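Local coordinates for VP5 (Halorubrum pleomorphic virus 2, PDB 6QGI), which is an envelope protein of a pleomorphic virus of haloarchaea and probably drives fusion of the viral membrane with that of its host cell, at residues F318-S330 / G454-E466. Numbering follows the deposited sequence.
Sequences FALTDASDGPLES and GEEVTATSFDSSE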
ATOM      1  N   PHE A 318       6.038  -1.873 -14.875  1.00 29.40           N
ATOM      2  CA  PHE A 318       6.819  -1.644 -13.667  1.00 28.00           C
ATOM      3  C   PHE A 318       6.962  -0.177 -13.292  1.00 30.76           C
ATOM      4  O   PHE A 318       7.008   0.718 -14.144  1.00 30.02           O
ATOM      5  CB  PHE A 318       8.232  -2.222 -13.814  1.00 30.17           C
ATOM      6  CG  PHE A 318       8.361  -3.717 -13.691  1.00 31.73           C
ATOM      7  CD1 PHE A 318       8.311  -4.335 -12.447  1.00 33.97           C
ATOM      8  CD2 PHE A 318       8.615  -4.501 -14.809  1.00 34.58           C
ATOM      9  CE1 PHE A 318       8.473  -5.717 -12.331  1.00 35.01           C
ATOM     10  CE2 PHE A 318       8.780  -5.880 -14.690  1.00 37.55           C
ATOM     11  CZ  PHE A 318       8.707  -6.478 -13.453  1.00 34.94           C
ATOM     12  N   ALA A 319       7.081   0.033 -11.981  1.00 26.48           N
ATOM     13  CA  ALA A 319       7.341   1.298 -11.323  1.00 26.04           C
ATOM     14  C   ALA A 319       8.374   1.033 -10.248  1.00 30.66           C
ATOM     15  O   ALA A 319       8.256   0.043  -9.514  1.00 30.46           O
ATOM     16  CB  ALA A 319       6.061   1.871 -10.732  1.00 26.11           C
ATOM     17  N   LEU A 320       9.432   1.841 -10.213  1.00 27.22           N
ATOM     18  CA  LEU A 320      10.487   1.680  -9.222  1.00 26.82           C
ATOM     19  C   LEU A 320      10.649   2.958  -8.446  1.00 29.93           C
ATOM     20  O   LEU A 320      10.737   4.019  -9.064  1.00 29.97           O
ATOM     21  CB  LEU A 320      11.823   1.314  -9.900  1.00 27.88           C
ATOM     22  CG  LEU A 320      11.986  -0.058 -10.571  1.00 33.41           C
ATOM     23  CD1 LEU A 320      13.409  -0.252 -10.992  1.00 34.48           C
ATOM     24  CD2 LEU A 320      11.693  -1.193  -9.628  1.00 34.14           C
ATOM     25  N   THR A 321      10.693   2.871  -7.099  1.00 25.02           N
ATOM     26  CA  THR A 321      10.915   4.045  -6.244  1.00 24.31           C
ATOM     27  C   THR A 321      12.368   4.499  -6.441  1.00 28.94           C
ATOM     28  O   THR A 321      12.656   5.697  -6.472  1.00 28.89           O
ATOM     29  CB  THR A 321      10.607   3.744  -4.772  1.00 32.89           C
ATOM     30  OG1 THR A 321      11.521   2.760  -4.309  1.00 34.81           O
ATOM     31  CG2 THR A 321       9.175   3.292  -4.540  1.00 30.88           C
ATOM     32  N   ASP A 322      13.270   3.517  -6.605  1.00 25.57           N
ATOM     33  CA  ASP A 322      14.690   3.715  -6.840  1.00 26.18           C
ATOM     34  C   ASP A 322      15.092   2.972  -8.120  1.00 31.29           C
ATOM     35  O   ASP A 322      15.283   1.751  -8.094  1.00 31.09           O
ATOM     36  CB  ASP A 322      15.495   3.224  -5.622  1.00 27.61           C
ATOM     37  CG  ASP A 322      16.937   3.681  -5.567  1.00 37.17           C
ATOM     38  OD1 ASP A 322      17.431   4.228  -6.579  1.00 38.38           O
ATOM     39  OD2 ASP A 322      17.571   3.501  -4.509  1.00 42.44           O
ATOM     40  N   ALA A 323      15.219   3.713  -9.240  1.00 28.13           N
ATOM     41  CA  ALA A 323      15.574   3.152 -10.549  1.00 29.07           C
ATOM     42  C   ALA A 323      16.981   2.521 -10.557  1.00 35.28           C
ATOM     43  O   ALA A 323      17.373   1.922 -11.559  1.00 35.39           O
ATOM     44  CB  ALA A 323      15.463   4.221 -11.618  1.00 30.30           C
ATOM     45  N   SER A 324      17.723   2.646  -9.423  1.00 33.62           N
ATOM     46  CA  SER A 324      19.059   2.079  -9.171  1.00 34.46           C
ATOM     47  C   SER A 324      18.976   0.561  -9.110  1.00 39.04           C
ATOM     48  O   SER A 324      19.936  -0.132  -9.444  1.00 40.08           O
ATOM     49  CB  SER A 324      19.629   2.631  -7.871  1.00 37.73           C
ATOM     50  OG  SER A 324      20.928   2.138  -7.602  1.00 49.02           O
ATOM     51  N   ASP A 325      17.810   0.044  -8.697  1.00 35.00           N
ATOM     52  CA  ASP A 325      17.489  -1.383  -8.678  1.00 34.91           C
ATOM     53  C   ASP A 325      17.408  -1.859 -10.121  1.00 40.73           C
ATOM     54  O   ASP A 325      17.852  -2.966 -10.441  1.00 41.40           O
ATOM     55  CB  ASP A 325      16.167  -1.622  -7.932  1.00 35.21           C
ATOM     56  CG  ASP A 325      16.109  -1.071  -6.517  1.00 42.78           C
ATOM     57  OD1 ASP A 325      17.163  -0.672  -5.990  1.00 43.30           O
ATOM     58  OD2 ASP A 325      15.008  -1.041  -5.936  1.00 48.79           O
ATOM     59  N   GLY A 326      16.894  -0.982 -10.980  1.00 37.50           N
ATOM     60  CA  GLY A 326      16.795  -1.214 -12.408  1.00 38.18           C
ATOM     61  C   GLY A 326      18.104  -0.959 -13.134  1.00 43.30           C
ATOM     62  O   GLY A 326      19.097  -0.558 -12.521  1.00 43.18           O
ATOM     63  N   PRO A 327      18.138  -1.184 -14.460  1.00 40.67           N
ATOM     64  CA  PRO A 327      17.023  -1.632 -15.302  1.00 40.45           C
ATOM     65  C   PRO A 327      16.777  -3.135 -15.223  1.00 42.92           C
ATOM     66  O   PRO A 327      17.704  -3.931 -15.350  1.00 43.64           O
ATOM     67  CB  PRO A 327      17.462  -1.210 -16.709  1.00 43.69           C
ATOM     68  CG  PRO A 327      18.955  -1.272 -16.673  1.00 49.14           C
ATOM     69  CD  PRO A 327      19.357  -0.939 -15.254  1.00 43.51           C
ATOM     70  N   LEU A 328      15.518  -3.507 -14.986  1.00 37.26           N
ATOM     71  CA  LEU A 328      15.058  -4.891 -14.943  1.00 36.66           C
ATOM     72  C   LEU A 328      15.210  -5.483 -16.338  1.00 40.35           C
ATOM     73  O   LEU A 328      14.988  -4.776 -17.323  1.00 40.35           O
ATOM     74  CB  LEU A 328      13.605  -4.957 -14.443  1.00 35.58           C
ATOM     75  CG  LEU A 328      13.311  -4.230 -13.127  1.00 38.63           C
ATOM     76  CD1 LEU A 328      11.874  -4.370 -12.740  1.00 38.09           C
ATOM     77  CD2 LEU A 328      14.204  -4.733 -11.998  1.00 39.68           C
ATOM     78  N   GLU A 329      15.660  -6.739 -16.426  1.00 36.60           N
ATOM     79  CA  GLU A 329      15.959  -7.390 -17.700  1.00 37.64           C
ATOM     80  C   GLU A 329      15.131  -8.660 -17.931  1.00 41.10           C
ATOM     81  O   GLU A 329      14.778  -9.359 -16.976  1.00 39.59           O
ATOM     82  CB  GLU A 329      17.463  -7.726 -17.774  1.00 39.84           C
ATOM     83  CG  GLU A 329      18.372  -6.509 -17.622  1.00 49.14           C
ATOM     84  CD  GLU A 329      19.805  -6.721 -17.164  1.00 70.33           C
ATOM     85  OE1 GLU A 329      20.177  -7.865 -16.811  1.00 62.34           O
ATOM     86  OE2 GLU A 329      20.557  -5.720 -17.142  1.00 65.57           O
ATOM     87  N   SER A 330      14.852  -8.962 -19.215  1.00 38.71           N
ATOM     88  CA  SER A 330      14.091 -10.135 -19.659  1.00 38.98           C
ATOM     89  C   SER A 330      14.875 -11.422 -19.388  1.00 43.01           C
ATOM     90  O   SER A 330      16.084 -11.472 -19.628  1.00 43.44           O
ATOM     91  CB  SER A 330      13.763 -10.021 -21.145  1.00 43.84           C
ATOM     92  OG  SER A 330      12.806 -10.984 -21.551  1.00 53.25           O
ATOM     93  N   GLY A 454       5.679  -3.003 -30.607  1.00 57.48           N
ATOM     94  CA  GLY A 454       5.251  -4.394 -30.510  1.00 57.22           C
ATOM     95  C   GLY A 454       6.400  -5.382 -30.486  1.00 60.79           C
ATOM     96  O   GLY A 454       6.167  -6.591 -30.550  1.00 60.95           O
ATOM     97  N   GLU A 455       7.650  -4.880 -30.392  1.00 56.82           N
ATOM     98  CA  GLU A 455       8.846  -5.723 -30.410  1.00 57.06           C
ATOM     99  C   GLU A 455       9.215  -6.239 -29.010  1.00 58.30           C
ATOM    100  O   GLU A 455       8.883  -5.616 -27.998  1.00 56.17           O
ATOM    101  CB  GLU A 455      10.042  -5.003 -31.074  1.00 59.62           C
ATOM    102  CG  GLU A 455      10.656  -3.848 -30.291  1.00 70.38           C
ATOM    103  CD  GLU A 455      11.595  -2.945 -31.072  1.00 94.46           C
ATOM    104  OE1 GLU A 455      12.488  -3.466 -31.779  1.00 87.31           O
ATOM    105  OE2 GLU A 455      11.448  -1.707 -30.958  1.00 90.32           O
ATOM    106  N   GLU A 456       9.893  -7.400 -28.980  1.00 54.58           N
ATOM    107  CA  GLU A 456      10.357  -8.074 -27.771  1.00 52.51           C
ATOM    108  C   GLU A 456      11.743  -7.535 -27.402  1.00 55.06           C
ATOM    109  O   GLU A 456      12.743  -7.895 -28.030  1.00 56.12           O
ATOM    110  CB  GLU A 456      10.371  -9.599 -27.987  1.00 54.84           C
ATOM    111  CG  GLU A 456      10.402 -10.411 -26.706  1.00 65.28           C
ATOM    112  CD  GLU A 456      10.290 -11.909 -26.907  1.00 91.19           C
ATOM    113  OE1 GLU A 456       9.222 -12.371 -27.373  1.00 87.14           O
ATOM    114  OE2 GLU A 456      11.263 -12.624 -26.577  1.00 87.78           O
ATOM    115  N   VAL A 457      11.785  -6.638 -26.407  1.00 49.08           N
ATOM    116  CA  VAL A 457      13.018  -5.998 -25.932  1.00 48.01           C
ATOM    117  C   VAL A 457      13.637  -6.819 -24.778  1.00 50.30           C
ATOM    118  O   VAL A 457      12.982  -7.713 -24.242  1.00 49.06           O
ATOM    119  CB  VAL A 457      12.798  -4.509 -25.549  1.00 50.54           C
ATOM    120  CG1 VAL A 457      12.372  -3.690 -26.764  1.00 51.60           C
ATOM    121  CG2 VAL A 457      11.793  -4.358 -24.411  1.00 48.30           C
ATOM    122  N   THR A 458      14.894  -6.512 -24.407  1.00 46.60           N
ATOM    123  CA  THR A 458      15.636  -7.240 -23.369  1.00 45.51           C
ATOM    124  C   THR A 458      15.797  -6.467 -22.049  1.00 47.12           C
ATOM    125  O   THR A 458      16.160  -7.080 -21.042  1.00 45.65           O
ATOM    126  CB  THR A 458      17.023  -7.629 -23.892  1.00 54.34           C
ATOM    127  OG1 THR A 458      17.719  -6.455 -24.317  1.00 52.45           O
ATOM    128  CG2 THR A 458      16.955  -8.646 -25.019  1.00 55.77           C
ATOM    129  N   ALA A 459      15.544  -5.147 -22.043  1.00 43.06           N
ATOM    130  CA  ALA A 459      15.704  -4.330 -20.837  1.00 41.39           C
ATOM    131  C   ALA A 459      14.586  -3.297 -20.671  1.00 44.83           C
ATOM    132  O   ALA A 459      13.880  -2.971 -21.630  1.00 45.11           O
ATOM    133  CB  ALA A 459      17.056  -3.627 -20.864  1.00 42.60           C
ATOM    134  N   THR A 460      14.444  -2.780 -19.436  1.00 40.21           N
ATOM    135  CA  THR A 460      13.465  -1.756 -19.070  1.00 39.06           C
ATOM    136  C   THR A 460      14.127  -0.369 -19.010  1.00 42.71           C
ATOM    137  O   THR A 460      15.340  -0.272 -18.827  1.00 41.99           O
ATOM    138  CB  THR A 460      12.794  -2.088 -17.720  1.00 46.42           C
ATOM    139  OG1 THR A 460      13.791  -2.243 -16.712  1.00 47.26           O
ATOM    140  CG2 THR A 460      11.890  -3.309 -17.783  1.00 44.34           C
ATOM    141  N   SER A 461      13.320   0.697 -19.171  1.00 39.50           N
ATOM    142  CA  SER A 461      13.747   2.097 -19.105  1.00 39.23           C
ATOM    143  C   SER A 461      12.736   2.875 -18.265  1.00 42.53           C
ATOM    144  O   SER A 461      11.579   3.028 -18.670  1.00 42.33           O
ATOM    145  CB  SER A 461      13.898   2.695 -20.502  1.00 43.57           C
ATOM    146  OG  SER A 461      14.225   4.075 -20.454  1.00 50.93           O
ATOM    147  N   PHE A 462      13.168   3.329 -17.077  1.00 38.21           N
ATOM    148  CA  PHE A 462      12.323   4.056 -16.130  1.00 36.62           C
ATOM    149  C   PHE A 462      12.416   5.565 -16.353  1.00 41.11           C
ATOM    150  O   PHE A 462      13.508   6.115 -16.497  1.00 41.40           O
ATOM    151  CB  PHE A 462      12.666   3.671 -14.674  1.00 36.99           C
ATOM    152  CG  PHE A 462      12.277   2.242 -14.367  1.00 37.81           C
ATOM    153  CD1 PHE A 462      10.975   1.923 -14.002  1.00 39.96           C
ATOM    154  CD2 PHE A 462      13.195   1.208 -14.507  1.00 40.37           C
ATOM    155  CE1 PHE A 462      10.602   0.598 -13.777  1.00 40.59           C
ATOM    156  CE2 PHE A 462      12.818  -0.119 -14.291  1.00 42.84           C
ATOM    157  CZ  PHE A 462      11.523  -0.416 -13.933  1.00 40.13           C
ATOM    158  N   ASP A 463      11.247   6.216 -16.422  1.00 37.27           N
ATOM    159  CA  ASP A 463      11.110   7.650 -16.643  1.00 36.98           C
ATOM    160  C   ASP A 463      10.439   8.346 -15.466  1.00 38.18           C
ATOM    161  O   ASP A 463       9.488   7.832 -14.873  1.00 36.62           O
ATOM    162  CB  ASP A 463      10.301   7.934 -17.925  1.00 40.10           C
ATOM    163  CG  ASP A 463      11.012   7.659 -19.238  1.00 56.61           C
ATOM    164  OD1 ASP A 463      12.241   7.901 -19.318  1.00 58.32           O
ATOM    165  OD2 ASP A 463      10.332   7.238 -20.201  1.00 65.17           O
ATOM    166  N   SER A 464      10.938   9.539 -15.161  1.00 34.05           N
ATOM    167  CA  SER A 464      10.431  10.441 -14.139  1.00 32.79           C
ATOM    168  C   SER A 464      10.839  11.858 -14.507  1.00 36.28           C
ATOM    169  O   SER A 464      11.802  12.046 -15.256  1.00 37.43           O
ATOM    170  CB  SER A 464      10.941  10.054 -12.747  1.00 35.41           C
ATOM    171  OG  SER A 464      12.283  10.444 -12.502  1.00 42.37           O
ATOM    172  N   SER A 465      10.098  12.851 -14.011  1.00 31.49           N
ATOM    173  CA  SER A 465      10.426  14.260 -14.215  1.00 31.31           C
ATOM    174  C   SER A 465      11.574  14.625 -13.287  1.00 35.50           C
ATOM    175  O   SER A 465      11.784  13.942 -12.279  1.00 34.66           O
ATOM    176  CB  SER A 465       9.208  15.142 -13.949  1.00 33.23           C
ATOM    177  OG  SER A 465       8.166  14.868 -14.871  1.00 39.65           O
ATOM    178  N   GLU A 466      12.334  15.671 -13.633  1.00 33.62           N
ATOM    179  CA  GLU A 466      13.461  16.134 -12.824  1.00 33.43           C
ATOM    180  C   GLU A 466      12.964  16.481 -11.414  1.00 36.69           C
ATOM    181  O   GLU A 466      11.978  17.202 -11.280  1.00 36.42           O
ATOM    182  CB  GLU A 466      14.137  17.334 -13.486  1.00 35.80           C
ATOM    183  CG  GLU A 466      15.432  17.749 -12.814  1.00 48.03           C
ATOM    184  CD  GLU A 466      16.187  18.852 -13.527  1.00 69.32           C
ATOM    185  OE1 GLU A 466      16.496  18.689 -14.730  1.00 54.66           O
ATOM    186  OE2 GLU A 466      16.483  19.879 -12.874  1.00 68.28           O
TER
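F462 sets its ring into the bend where strand 312-320 ends and the chain turns back through 321-330. From the base outward, its CB lies 4.2 Å from the CB of A323, whose single methyl is all the side chain that this turn residue brings against the aromatic stem. CG is anti to the carbonyl carbon (chi1 -68°), and the ring extends to L320 and F318. CD2 and CE2 pass L320 CD1, the closer being CE2 at 3.4 Å. On the other flank CE1 meets F318 CB at 3.7 Å, with F318 O near the plane at that edge. The tip, CZ, touches L320 CG and, more loosely, L328 CD1. L320 crosses the ring at about a right angle, and its CD1 sits over one face, 3.7 Å from the centroid, a CH-pi contact that a branched aliphatic chain makes well. L328 CD1 also lies over the centre of one face of the F318 ring, so this leucine links both aromatics; the F318 ring itself turns away to meet F345 edge-to-face.

Two residues before F462, T460 grips L328 O twice. T460 N donates to L328 O at 3.0 Å nearly along the carbonyl direction, though with a bent N-H angle of 135°. T460 OG1, placed by chi1 56° between backbone N and carbonyl carbon, donates in the carbonyl plane to a lone pair of L328 O at 2.9 Å. Threonine suits the place because its CG2 packs beside L328 CB while the hydroxyl serves the backbone. S330 N then bonds T458 O (2.9 Å), and E329 pairs with A459 in a single beta bridge.

The 454-466 loop, leading from strand 443-450 toward helix 476-496, is thus fastened by two means: a largely covered aromatic ring at one end and backbone hydrogen bonds, one reinforced by a threonine hydroxyl, at the other.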